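Long-range contacts in short chain dehydrogenase (Salmonella typhi, PDB 3G1T), which probably catalyses the NAD(P)-dependent oxidation or reduction of a substrate not yet identified, using a Rossmann-fold domain: residues Pro7-Gln13 against Tyr34-Ala39; Cys81-Ala85 against Met132-Leu137; Tyr92-Val98 against Leu140-Asp145; Thr152-Arg158 against Cys194-Gly198. One frame throughout, in Å; residues are numbered along the deposited sequence.

Contact 1 of 4, residues Pro7-Gln13 against Tyr34-Ala39; sequences PKQDLLQ and YARYGA
Q9 crosses the ring of Y37 at about a right angle and holds its amide over one ring face, with NE2 some 3.5 Å above the plane and close to the ring centre. The amide is tilted 38° from the ring instead of stacking flat on it. In this pose NE2 also donates to R36 O (3.0 Å) in a nearly straight bond; R36 O lies in the Q9 amide plane, but NE2 sits above the carbonyl plane, not on a lone pair. CB of Q9 starts out away from the helix; placing CG anti to the backbone N (chi1 -156°) and bending at chi2 fold the chain back over the tyrosine. The edge of the Y37 ring meets backbone oxygens in its plane, K8 O lying 3.2 Å from CD1, and a water joins Y37 OH to P7 O. P7 approaches the same ring crosswise through CG. L12 works deeper, its CD1 methyl resting 3.5 Å from Y34 CD1 and its CB meeting A39 CB at 4.1 Å. From its backbone, L12 N binds Y37 O at 2.9 Å. That carbonyl belongs to a Schellman motif in which G38, with positive phi, is the C-prime residue: A39 N returns to Y34 O and G38 N to A35 O. The loop ahead of strand 16-19 thus covers the C-terminal end of helix 25-36, the first helix of the Rossmann fold. Around it, L12 also packs on I17 of strand 16-19 and on L228 and M231 of helix 224-231, while R36 forms a salt bridge with E61 of helix 48-62.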
loop_
_atom_site.group_PDB
_atom_site.type_symbol
_atom_site.label_atom_id
_atom_site.label_comp_id
_atom_site.label_asym_id
_atom_site.label_seq_id
_atom_site.Cartn_x
_atom_site.Cartn_y
_atom_site.Cartn_z
ATOM N N PRO A 7 14.162 -2.981 31.092
ATOM C CA PRO A 7 13.825 -4.347 31.496
ATOM C C PRO A 7 15.034 -5.098 32.026
ATOM O O PRO A 7 16.199 -4.727 31.752
ATOM C CB PRO A 7 13.418 -4.989 30.184
ATOM C CG PRO A 7 14.171 -4.311 29.151
ATOM C CD PRO A 7 14.257 -2.872 29.622
ATOM N N LYS A 8 14.759 -6.139 32.781
ATOM C CA LYS A 8 15.765 -7.128 33.149
ATOM C C LYS A 8 16.520 -7.750 31.945
ATOM O O LYS A 8 15.985 -7.877 30.829
ATOM C CB LYS A 8 15.060 -8.223 33.974
ATOM C CG LYS A 8 14.575 -7.684 35.335
ATOM C CD LYS A 8 14.470 -8.809 36.305
ATOM C CE LYS A 8 13.217 -8.750 37.067
ATOM N NZ LYS A 8 13.329 -7.690 38.021
ATOM N N GLN A 9 17.757 -8.168 32.215
ATOM C CA GLN A 9 18.660 -8.646 31.206
ATOM C C GLN A 9 18.213 -9.942 30.606
ATOM O O GLN A 9 18.686 -10.296 29.541
ATOM C CB GLN A 9 20.133 -8.720 31.804
ATOM C CG GLN A 9 21.219 -8.631 30.729
ATOM C CD GLN A 9 21.217 -7.330 29.983
ATOM O OE1 GLN A 9 21.153 -6.275 30.582
ATOM N NE2 GLN A 9 21.242 -7.402 28.642
ATOM N N ASP A 10 17.263 -10.642 31.269
ATOM C CA ASP A 10 16.756 -11.885 30.737
ATOM C C ASP A 10 15.320 -11.751 30.257
ATOM O O ASP A 10 14.608 -12.758 30.091
ATOM C CB ASP A 10 16.907 -13.036 31.743
ATOM C CG ASP A 10 16.193 -12.802 33.015
ATOM O OD1 ASP A 10 15.728 -11.674 33.247
ATOM O OD2 ASP A 10 16.084 -13.785 33.765
ATOM N N LEU A 11 14.912 -10.514 29.925
ATOM C CA LEU A 11 13.572 -10.339 29.262
ATOM C C LEU A 11 13.248 -11.361 28.175
ATOM O O LEU A 11 12.101 -11.879 28.156
ATOM C CB LEU A 11 13.467 -8.927 28.674
ATOM C CG LEU A 11 12.113 -8.479 28.064
ATOM C CD1 LEU A 11 11.075 -8.267 29.204
ATOM C CD2 LEU A 11 12.288 -7.272 27.190
ATOM N N LEU A 12 14.205 -11.617 27.253
ATOM C CA LEU A 12 13.915 -12.437 26.056
ATOM C C LEU A 12 14.493 -13.869 26.162
ATOM O O LEU A 12 14.603 -14.607 25.189
ATOM C CB LEU A 12 14.441 -11.651 24.809
ATOM C CG LEU A 12 13.724 -10.302 24.629
ATOM C CD1 LEU A 12 14.331 -9.694 23.257
ATOM C CD2 LEU A 12 12.140 -10.398 24.609
ATOM N N GLN A 13 14.831 -14.273 27.389
ATOM C CA GLN A 13 15.560 -15.531 27.557
ATOM C C GLN A 13 14.802 -16.669 26.926
ATOM O O GLN A 13 13.587 -16.907 27.211
ATOM C CB GLN A 13 15.764 -15.813 29.053
ATOM C CG GLN A 13 16.678 -17.013 29.287
ATOM C CD GLN A 13 18.107 -16.815 28.713
ATOM O OE1 GLN A 13 18.804 -15.771 28.924
ATOM N NE2 GLN A 13 18.535 -17.803 27.974
ATOM N N TYR A 34 18.720 -8.085 20.906
ATOM C CA TYR A 34 17.881 -9.286 21.301
ATOM C C TYR A 34 18.705 -10.447 21.874
ATOM O O TYR A 34 18.324 -11.005 22.909
ATOM C CB TYR A 34 16.991 -9.744 20.147
ATOM C CG TYR A 34 15.939 -8.780 19.695
ATOM C CD1 TYR A 34 15.467 -7.764 20.537
ATOM C CD2 TYR A 34 15.384 -8.924 18.424
ATOM C CE1 TYR A 34 14.463 -6.866 20.098
ATOM C CE2 TYR A 34 14.378 -8.071 17.958
ATOM C CZ TYR A 34 13.904 -7.075 18.782
ATOM O OH TYR A 34 12.858 -6.296 18.313
ATOM N N ALA A 35 19.851 -10.767 21.243
ATOM C CA ALA A 35 20.793 -11.784 21.784
ATOM C C ALA A 35 21.300 -11.383 23.191
ATOM O O ALA A 35 21.360 -12.224 24.114
ATOM C CB ALA A 35 21.907 -12.029 20.794
ATOM N N ARG A 36 21.631 -10.105 23.388
ATOM C CA ARG A 36 22.066 -9.631 24.703
ATOM C C ARG A 36 21.021 -9.714 25.821
ATOM O O ARG A 36 21.394 -9.873 27.018
ATOM C CB ARG A 36 22.613 -8.220 24.588
ATOM C CG ARG A 36 23.969 -8.138 23.851
ATOM C CD ARG A 36 24.271 -6.688 23.365
ATOM N NE ARG A 36 25.527 -6.651 22.584
ATOM C CZ ARG A 36 25.842 -5.713 21.680
ATOM N NH1 ARG A 36 24.982 -4.750 21.405
ATOM N NH2 ARG A 36 27.006 -5.776 21.013
ATOM N N TYR A 37 19.733 -9.671 25.450
ATOM C CA TYR A 37 18.644 -9.907 26.416
ATOM C C TYR A 37 18.184 -11.359 26.396
ATOM O O TYR A 37 17.064 -11.610 26.795
ATOM C CB TYR A 37 17.440 -8.944 26.201
ATOM C CG TYR A 37 17.764 -7.561 26.753
ATOM C CD1 TYR A 37 17.302 -7.165 27.996
ATOM C CD2 TYR A 37 18.634 -6.706 26.057
ATOM C CE1 TYR A 37 17.632 -5.895 28.552
ATOM C CE2 TYR A 37 18.988 -5.437 26.577
ATOM C CZ TYR A 37 18.487 -5.046 27.831
ATOM O OH TYR A 37 18.817 -3.788 28.346
ATOM N N GLY A 38 19.014 -12.306 25.977
ATOM C CA GLY A 38 18.724 -13.779 26.125
ATOM C C GLY A 38 18.016 -14.469 25.003
ATOM O O GLY A 38 17.898 -15.719 25.015
ATOM N N ALA A 39 17.681 -13.713 23.930
ATOM C CA ALA A 39 17.054 -14.360 22.733
ATOM C C ALA A 39 17.873 -15.350 21.979
ATOM O O ALA A 39 19.105 -15.232 21.931
ATOM C CB ALA A 39 16.529 -13.313 21.750
HETATM O O HOH W 1 17.504 -2.751 30.274
#

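Contact 2 of 4, residues Cys81-Ala85 against Met132-Leu137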
loop_
_atom_site.group_PDB
_atom_site.type_symbol
_atom_site.label_atom_id
_atom_site.label_comp_id
_atom_site.label_asym_id
_atom_site.label_seq_id
_atom_site.Cartn_x
_atom_site.Cartn_y
_atom_site.Cartn_z
ATOM N N CYS A 81 10.258 -18.640 0.312
ATOM C CA CYS A 81 9.817 -18.248 1.684
ATOM C C CYS A 81 9.411 -19.500 2.479
ATOM O O CYS A 81 9.782 -19.616 3.651
ATOM C CB CYS A 81 8.660 -17.239 1.633
ATOM S SG CYS A 81 9.207 -15.674 0.969
ATOM N N ARG A 82 8.665 -20.424 1.843
ATOM C CA ARG A 82 8.272 -21.688 2.493
ATOM C C ARG A 82 9.536 -22.547 2.875
ATOM O O ARG A 82 9.528 -23.206 3.930
ATOM C CB ARG A 82 7.300 -22.542 1.636
ATOM C CG ARG A 82 5.838 -22.044 1.408
ATOM C CD ARG A 82 4.944 -21.742 2.676
ATOM N NE ARG A 82 3.620 -21.235 2.292
ATOM C CZ ARG A 82 2.581 -21.061 3.116
ATOM N NH1 ARG A 82 2.672 -21.350 4.416
ATOM N NH2 ARG A 82 1.426 -20.612 2.628
ATOM N N GLN A 83 10.582 -22.505 2.034
ATOM C CA GLN A 83 11.849 -23.212 2.332
ATOM C C GLN A 83 12.508 -22.715 3.573
ATOM O O GLN A 83 12.997 -23.525 4.374
ATOM C CB GLN A 83 12.880 -23.135 1.169
ATOM C CG GLN A 83 12.577 -23.931 -0.133
ATOM C CD GLN A 83 13.299 -23.343 -1.408
ATOM O OE1 GLN A 83 14.375 -22.712 -1.322
ATOM N NE2 GLN A 83 12.694 -23.567 -2.597
ATOM N N VAL A 84 12.486 -21.397 3.801
ATOM C CA VAL A 84 12.991 -20.820 5.041
ATOM C C VAL A 84 12.208 -21.286 6.256
ATOM O O VAL A 84 12.817 -21.626 7.270
ATOM C CB VAL A 84 13.064 -19.229 4.975
ATOM C CG1 VAL A 84 13.368 -18.546 6.376
ATOM C CG2 VAL A 84 14.046 -18.774 3.831
ATOM N N ALA A 85 10.869 -21.284 6.148
ATOM C CA ALA A 85 10.020 -21.659 7.238
ATOM C C ALA A 85 10.265 -23.128 7.566
ATOM O O ALA A 85 10.337 -23.501 8.711
ATOM C CB ALA A 85 8.543 -21.444 6.858
ATOM N N MET A 132 4.688 -12.415 1.764
ATOM C CA MET A 132 4.968 -13.829 1.483
ATOM C C MET A 132 5.761 -14.514 2.611
ATOM O O MET A 132 5.434 -15.654 3.026
ATOM C CB MET A 132 5.710 -13.957 0.183
ATOM C CG MET A 132 4.741 -13.882 -1.089
ATOM S SD MET A 132 5.443 -14.284 -2.727
ATOM C CE MET A 132 6.629 -12.946 -2.897
ATOM N N LEU A 133 6.859 -13.855 3.027
ATOM C CA LEU A 133 7.642 -14.313 4.203
ATOM C C LEU A 133 6.803 -14.427 5.479
ATOM O O LEU A 133 6.815 -15.479 6.155
ATOM C CB LEU A 133 8.839 -13.372 4.452
ATOM C CG LEU A 133 9.796 -13.839 5.571
ATOM C CD1 LEU A 133 10.296 -15.333 5.317
ATOM C CD2 LEU A 133 10.947 -12.757 5.591
ATOM N N THR A 134 5.999 -13.403 5.765
ATOM C CA THR A 134 5.081 -13.461 6.912
ATOM C C THR A 134 4.146 -14.677 6.863
ATOM O O THR A 134 4.042 -15.413 7.839
ATOM C CB THR A 134 4.206 -12.189 7.043
ATOM O OG1 THR A 134 5.052 -11.029 7.186
ATOM C CG2 THR A 134 3.248 -12.303 8.351
ATOM N N GLN A 135 3.527 -14.879 5.713
ATOM C CA GLN A 135 2.541 -15.964 5.599
ATOM C C GLN A 135 3.185 -17.293 5.874
ATOM O O GLN A 135 2.566 -18.194 6.512
ATOM C CB GLN A 135 1.898 -15.900 4.250
ATOM C CG GLN A 135 1.091 -17.146 3.875
ATOM C CD GLN A 135 0.471 -16.985 2.512
ATOM O OE1 GLN A 135 1.132 -17.147 1.483
ATOM N NE2 GLN A 135 -0.828 -16.647 2.499
ATOM N N ALA A 136 4.415 -17.474 5.370
ATOM C CA ALA A 136 5.105 -18.758 5.552
ATOM C C ALA A 136 5.492 -19.076 7.005
ATOM O O ALA A 136 5.712 -20.269 7.305
ATOM C CB ALA A 136 6.340 -18.772 4.721
ATOM N N LEU A 137 5.685 -18.016 7.828
ATOM C CA LEU A 137 6.053 -18.067 9.245
ATOM C C LEU A 137 4.892 -18.000 10.234
ATOM O O LEU A 137 5.105 -18.198 11.435
ATOM C CB LEU A 137 7.037 -16.909 9.550
ATOM C CG LEU A 137 8.266 -16.973 8.602
ATOM C CD1 LEU A 137 9.084 -15.713 8.881
ATOM C CD2 LEU A 137 9.090 -18.191 8.988
HETATM O O HOH W 2 5.461 -22.261 5.708
HETATM O O HOH W 3 0.126 -19.330 0.249
#
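C81 pushes its thiol against the turn of M132 and L133. SG lies beside the backbone N of its own residue and comes within 3.6 Å of L133 N, with CB of M132 and CB of L133 also beside it; no hydrogen bond is made. One helical turn further along, the methyl of A136 fits between C81 and A85, its CB 3.7 Å from C81 O and 4.1 Å from A85 CB. Contact is tightest where A85 CB meets A136 O at 3.1 Å, and small residues on both helices permit this closeness. The segment axes approach to 8.5 Å and cross at -37°, their N-to-C directions running broadly the same way. Helices 78-91 and 116-142 pack side by side on one face of the parallel Rossmann sheet. R82 borders the pair next to Q135. Its CB leads away from the other helix, but the bend at chi2 (-56°) swings the chain back, laying CD over A136 CB at 3.9 Å and bringing the guanidinium beside Q135. The guanidinium and Q135 amide planes are nearly parallel, 11° apart, but no direct bond joins them; a water in the guanidinium plane accepts from NH2 and donates to Q135 OE1 (2.7 Å). A second water, also at the guanidinium edge, links NH1 to A136 O, to which it donates at 2.6 Å. The other end of the Q135 amide leaves the helix pair altogether, NE2 donating to M111 O and Q114 O of the second subunit.

Contact 3 of 4, residues Tyr92-Val98 against Leu140-Asp145; sequences YPRLDGV and LLLKSD
The carboxylate of D96 is held from two sides: S144 OG donates to the anti lone pair of OD1 (2.7 Å), and within its own segment R94 NE meets the syn lone pair of OD2, also at 2.7 Å. This salt bridge lies at the edge of the R94 guanidinium, in its plane. The carbonyl of L140 is used on both faces. L95 N comes to L140 O from above the plane (3.0 Å, 70° out of it), and K143 N reaches the same oxygen from the opposite face. R94 CB rests against K143 CB at 3.8 Å. On the inner side the contact turns apolar, with L95 CG on L140 CB and, nearly perpendicular to each other, V98 and L141 meeting through CG2 and CD1 at 3.9 Å. The turn after helix 116-142 is thereby fastened to the start of strand 97-99, a central strand of the Rossmann sheet. D96 OD2 has a further donor in I16 N of the adjacent strand 16-19, and D145 pairs with R15. D96 OD1 and D145 OD1 stand 4.1 Å apart, with one water donating to both at 2.7 Å. The nearby arginines, the shared water and a magnesium ion about 4 Å from the D145 side chain would all offset the repulsion, so both carboxylates probably remain ionised.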
loop_
_atom_site.group_PDB
_atom_site.type_symbol
_atom_site.label_atom_id
_atom_site.label_comp_id
_atom_site.label_asym_id
_atom_site.label_seq_id
_atom_site.Cartn_x
_atom_site.Cartn_y
_atom_site.Cartn_z
ATOM N N TYR A 92 13.878 -25.598 15.186
ATOM C CA TYR A 92 13.182 -24.931 16.310
ATOM C C TYR A 92 11.717 -25.271 16.407
ATOM O O TYR A 92 11.076 -25.452 15.361
ATOM C CB TYR A 92 13.229 -23.400 16.144
ATOM C CG TYR A 92 14.648 -22.868 16.124
ATOM C CD1 TYR A 92 15.405 -22.797 17.300
ATOM C CD2 TYR A 92 15.230 -22.500 14.941
ATOM C CE1 TYR A 92 16.721 -22.312 17.283
ATOM C CE2 TYR A 92 16.543 -22.022 14.890
ATOM C CZ TYR A 92 17.270 -21.913 16.071
ATOM O OH TYR A 92 18.581 -21.451 15.987
ATOM N N PRO A 93 11.158 -25.291 17.636
ATOM C CA PRO A 93 9.741 -25.671 17.772
ATOM C C PRO A 93 8.722 -24.540 17.563
ATOM O O PRO A 93 7.516 -24.757 17.591
ATOM C CB PRO A 93 9.657 -26.154 19.220
ATOM C CG PRO A 93 10.713 -25.228 19.989
ATOM C CD PRO A 93 11.850 -25.308 18.950
ATOM N N ARG A 94 9.214 -23.319 17.393
ATOM C CA ARG A 94 8.343 -22.166 17.414
ATOM C C ARG A 94 9.177 -20.943 16.922
ATOM O O ARG A 94 10.417 -20.967 16.835
ATOM C CB ARG A 94 7.857 -21.866 18.837
ATOM C CG ARG A 94 8.991 -21.399 19.804
ATOM C CD ARG A 94 8.466 -21.195 21.244
ATOM N NE ARG A 94 9.662 -20.833 22.036
ATOM C CZ ARG A 94 10.437 -21.711 22.675
ATOM N NH1 ARG A 94 10.190 -23.051 22.642
ATOM N NH2 ARG A 94 11.536 -21.275 23.278
ATOM N N LEU A 95 8.456 -19.910 16.517
ATOM C CA LEU A 95 9.038 -18.581 16.539
ATOM C C LEU A 95 8.291 -17.788 17.611
ATOM O O LEU A 95 7.032 -17.589 17.522
ATOM C CB LEU A 95 8.884 -17.845 15.222
ATOM C CG LEU A 95 9.797 -18.374 14.091
ATOM C CD1 LEU A 95 9.439 -17.814 12.707
ATOM C CD2 LEU A 95 11.276 -17.916 14.435
ATOM N N ASP A 96 9.043 -17.172 18.486
ATOM C CA ASP A 96 8.482 -16.183 19.390
ATOM C C ASP A 96 8.362 -14.762 18.839
ATOM O O ASP A 96 7.604 -13.975 19.378
ATOM C CB ASP A 96 9.300 -16.192 20.709
ATOM C CG ASP A 96 9.139 -17.536 21.444
ATOM O OD1 ASP A 96 8.010 -17.962 21.775
ATOM O OD2 ASP A 96 10.146 -18.253 21.568
ATOM N N GLY A 97 9.123 -14.452 17.775
ATOM C CA GLY A 97 9.040 -13.086 17.238
ATOM C C GLY A 97 9.572 -13.135 15.834
ATOM O O GLY A 97 10.397 -13.986 15.474
ATOM N N VAL A 98 9.088 -12.152 15.084
ATOM C CA VAL A 98 9.552 -11.813 13.689
ATOM C C VAL A 98 9.584 -10.326 13.605
ATOM O O VAL A 98 8.559 -9.635 13.824
ATOM C CB VAL A 98 8.596 -12.403 12.636
ATOM C CG1 VAL A 98 9.009 -11.921 11.249
ATOM C CG2 VAL A 98 8.696 -13.947 12.651
ATOM N N LEU A 140 4.584 -21.122 12.705
ATOM C CA LEU A 140 5.602 -21.153 13.722
ATOM C C LEU A 140 5.355 -20.090 14.753
ATOM O O LEU A 140 5.564 -20.340 15.930
ATOM C CB LEU A 140 6.979 -20.902 13.113
ATOM C CG LEU A 140 7.662 -22.171 12.565
ATOM C CD1 LEU A 140 8.769 -21.846 11.546
ATOM C CD2 LEU A 140 8.291 -23.060 13.690
ATOM N N LEU A 141 4.811 -18.966 14.319
ATOM C CA LEU A 141 4.491 -17.908 15.249
ATOM C C LEU A 141 3.379 -18.284 16.186
ATOM O O LEU A 141 3.394 -17.890 17.370
ATOM C CB LEU A 141 4.156 -16.610 14.522
ATOM C CG LEU A 141 5.309 -15.737 14.069
ATOM C CD1 LEU A 141 4.921 -14.710 12.949
ATOM C CD2 LEU A 141 5.914 -15.011 15.324
ATOM N N LEU A 142 2.409 -19.062 15.657
ATOM C CA LEU A 142 1.295 -19.523 16.504
ATOM C C LEU A 142 1.658 -20.580 17.552
ATOM O O LEU A 142 0.900 -20.845 18.499
ATOM C CB LEU A 142 0.137 -19.967 15.647
ATOM C CG LEU A 142 -0.657 -18.828 14.986
ATOM C CD1 LEU A 142 -1.458 -19.555 13.864
ATOM C CD2 LEU A 142 -1.526 -18.029 15.927
ATOM N N LYS A 143 2.815 -21.215 17.380
ATOM C CA LYS A 143 3.352 -22.123 18.399
ATOM C C LYS A 143 3.909 -21.389 19.639
ATOM O O LYS A 143 4.162 -22.040 20.691
ATOM C CB LYS A 143 4.437 -23.034 17.791
ATOM C CG LYS A 143 4.053 -24.001 16.635
ATOM C CD LYS A 143 2.900 -24.952 16.983
ATOM C CE LYS A 143 3.361 -26.347 17.296
ATOM N NZ LYS A 143 2.138 -27.218 17.608
ATOM N N SER A 144 4.160 -20.065 19.542
ATOM C CA SER A 144 4.606 -19.279 20.711
ATOM C C SER A 144 3.502 -19.123 21.803
ATOM O O SER A 144 2.301 -19.033 21.469
ATOM C CB SER A 144 5.076 -17.862 20.302
ATOM O OG SER A 144 5.522 -17.072 21.417
ATOM N N ASP A 145 3.891 -19.005 23.084
ATOM C CA ASP A 145 2.890 -18.693 24.154
ATOM C C ASP A 145 2.438 -17.217 24.046
ATOM O O ASP A 145 1.433 -16.790 24.585
ATOM C CB ASP A 145 3.515 -18.913 25.576
ATOM C CG ASP A 145 4.622 -17.883 25.918
ATOM O OD1 ASP A 145 5.575 -17.719 25.076
ATOM O OD2 ASP A 145 4.546 -17.154 26.981
HETATM O O HOH W 4 7.106 -19.549 23.712
#

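Contact 4 of 4, residues Thr152-Arg158 against Cys194-Gly198; sequences TSSSVGR and CINPG
N196 reaches from its strand across to the loop after T152, and CB already meets a partner, lying over one face of the R158 guanidinium, 3.6 Å from NH2. Set anti to the backbone N (chi1 169°), CG heads for the S154-S155 backbone; the amide plane there stands 79° from the guanidinium. OD1 passes 3.4 Å from S154 CA, accepts from G198 N (3.0 Å) in an Asx turn, and accepts from a water that in turn accepts from S155 N. ND2 lies near S155 CB and donates to D244 of the neighbouring strand 242-244. At the base of the asparagine the main chains pair as parallel strands, S153 N binding I195 O at 2.8 Å, where T152 bridges I195. These are neighbouring Rossmann strands joined by a crossover through helix 165-185, and the loop leaves the sheet at the C-terminal ends of its strands. S154 packs on Y167, which with K171 forms the YxxxK sequence of short-chain dehydrogenases, consistent with S154 being the active-site serine. R158 also forms salt bridges with E175 and D244, and its NH2 hydrogen-bonds T242 OG1. On the other side of the strand pair, T152 CG2 touches P197 CD at 4.1 Å.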
loop_
_atom_site.group_PDB
_atom_site.type_symbol
_atom_site.label_atom_id
_atom_site.label_comp_id
_atom_site.label_asym_id
_atom_site.label_seq_id
_atom_site.Cartn_x
_atom_site.Cartn_y
_atom_site.Cartn_z
ATOM N N THR A 152 8.169 -2.681 9.954
ATOM C CA THR A 152 8.806 -1.336 9.962
ATOM C C THR A 152 7.974 -0.364 9.139
ATOM O O THR A 152 7.658 -0.609 7.977
ATOM C CB THR A 152 10.241 -1.463 9.405
ATOM O OG1 THR A 152 10.975 -2.377 10.207
ATOM C CG2 THR A 152 10.895 -0.030 9.471
ATOM N N SER A 153 7.564 0.701 9.800
ATOM C CA SER A 153 6.833 1.813 9.150
ATOM C C SER A 153 7.706 3.088 9.084
ATOM O O SER A 153 8.978 3.036 9.145
ATOM C CB SER A 153 5.502 2.098 9.880
ATOM O OG SER A 153 4.676 2.914 9.021
ATOM N N SER A 154 7.034 4.194 8.831
ATOM C CA SER A 154 7.726 5.520 8.649
ATOM C C SER A 154 6.711 6.613 8.937
ATOM O O SER A 154 5.497 6.327 8.916
ATOM C CB SER A 154 8.339 5.663 7.225
ATOM O OG SER A 154 8.702 7.017 7.116
ATOM N N SER A 155 7.145 7.836 9.285
ATOM C CA SER A 155 6.147 8.906 9.406
ATOM C C SER A 155 5.386 9.079 8.082
ATOM O O SER A 155 4.230 9.393 8.095
ATOM C CB SER A 155 6.787 10.200 9.899
ATOM O OG SER A 155 7.647 10.667 8.840
ATOM N N VAL A 156 6.033 8.781 6.955
ATOM C CA VAL A 156 5.340 8.893 5.646
ATOM C C VAL A 156 4.438 7.732 5.315
ATOM O O VAL A 156 3.794 7.808 4.265
ATOM C CB VAL A 156 6.263 9.092 4.426
ATOM C CG1 VAL A 156 6.880 10.485 4.511
ATOM C CG2 VAL A 156 7.356 7.962 4.273
ATOM N N GLY A 157 4.357 6.752 6.240
ATOM C CA GLY A 157 3.273 5.725 6.239
ATOM C C GLY A 157 1.997 6.082 6.947
ATOM O O GLY A 157 1.040 5.316 6.891
ATOM N N ARG A 158 1.948 7.250 7.555
ATOM C CA ARG A 158 0.805 7.777 8.352
ATOM C C ARG A 158 0.315 9.047 7.674
ATOM O O ARG A 158 -0.904 9.308 7.630
ATOM C CB ARG A 158 1.143 8.112 9.793
ATOM C CG ARG A 158 1.339 6.955 10.712
ATOM C CD ARG A 158 2.649 6.263 10.445
ATOM N NE ARG A 158 3.048 5.456 11.624
ATOM C CZ ARG A 158 3.715 5.908 12.704
ATOM N NH1 ARG A 158 4.186 7.141 12.743
ATOM N NH2 ARG A 158 4.017 5.065 13.707
ATOM N N CYS A 194 3.286 -2.170 14.294
ATOM C CA CYS A 194 4.418 -1.516 13.562
ATOM C C CYS A 194 5.320 -0.656 14.428
ATOM O O CYS A 194 4.856 -0.092 15.452
ATOM C CB CYS A 194 3.836 -0.578 12.507
ATOM S SG CYS A 194 3.230 -1.453 11.002
ATOM N N ILE A 195 6.578 -0.523 13.997
ATOM C CA ILE A 195 7.526 0.480 14.581
ATOM C C ILE A 195 8.009 1.479 13.504
ATOM O O ILE A 195 8.431 1.054 12.398
ATOM C CB ILE A 195 8.771 -0.213 15.211
ATOM C CG1 ILE A 195 8.390 -0.976 16.466
ATOM C CG2 ILE A 195 9.907 0.870 15.598
ATOM C CD1 ILE A 195 9.580 -1.400 17.345
ATOM N N ASN A 196 7.902 2.769 13.835
ATOM C CA ASN A 196 8.512 3.870 13.033
ATOM C C ASN A 196 9.813 4.281 13.723
ATOM O O ASN A 196 9.751 4.951 14.760
ATOM C CB ASN A 196 7.553 5.052 12.953
ATOM C CG ASN A 196 8.237 6.315 12.379
ATOM O OD1 ASN A 196 9.209 6.203 11.637
ATOM N ND2 ASN A 196 7.774 7.512 12.794
ATOM N N PRO A 197 10.989 3.925 13.148
ATOM C CA PRO A 197 12.188 4.252 13.921
ATOM C C PRO A 197 12.394 5.761 14.058
ATOM O O PRO A 197 13.115 6.166 14.959
ATOM C CB PRO A 197 13.350 3.619 13.140
ATOM C CG PRO A 197 12.855 3.313 11.827
ATOM C CD PRO A 197 11.315 3.267 11.882
ATOM N N GLY A 198 11.765 6.575 13.199
ATOM C CA GLY A 198 12.054 8.044 13.193
ATOM C C GLY A 198 13.419 8.216 12.546
ATOM O O GLY A 198 14.089 7.229 12.133
HETATM O O HOH W 5 10.015 8.597 9.961
#

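Contact 2 is the most buried of the four and is built mainly from apolar packing between two helices, with R82 joined to Q135 and A136 through waters. Contact 3 touches it, through L137 against L95, and uses the end of the same helix 116-142; its leucines continue that core before giving way to carboxylates and arginines. Contact 1 lies at the surface, its centre about 17 Å from that of contact 3, and relies on an amide over a tyrosine and on helix-end carbonyls. Contacts 3 and 4 reach the same sheet on opposite sides of the chain's centre. Contact 4 alone has strand pairing, and its polar groups border the probable catalytic end.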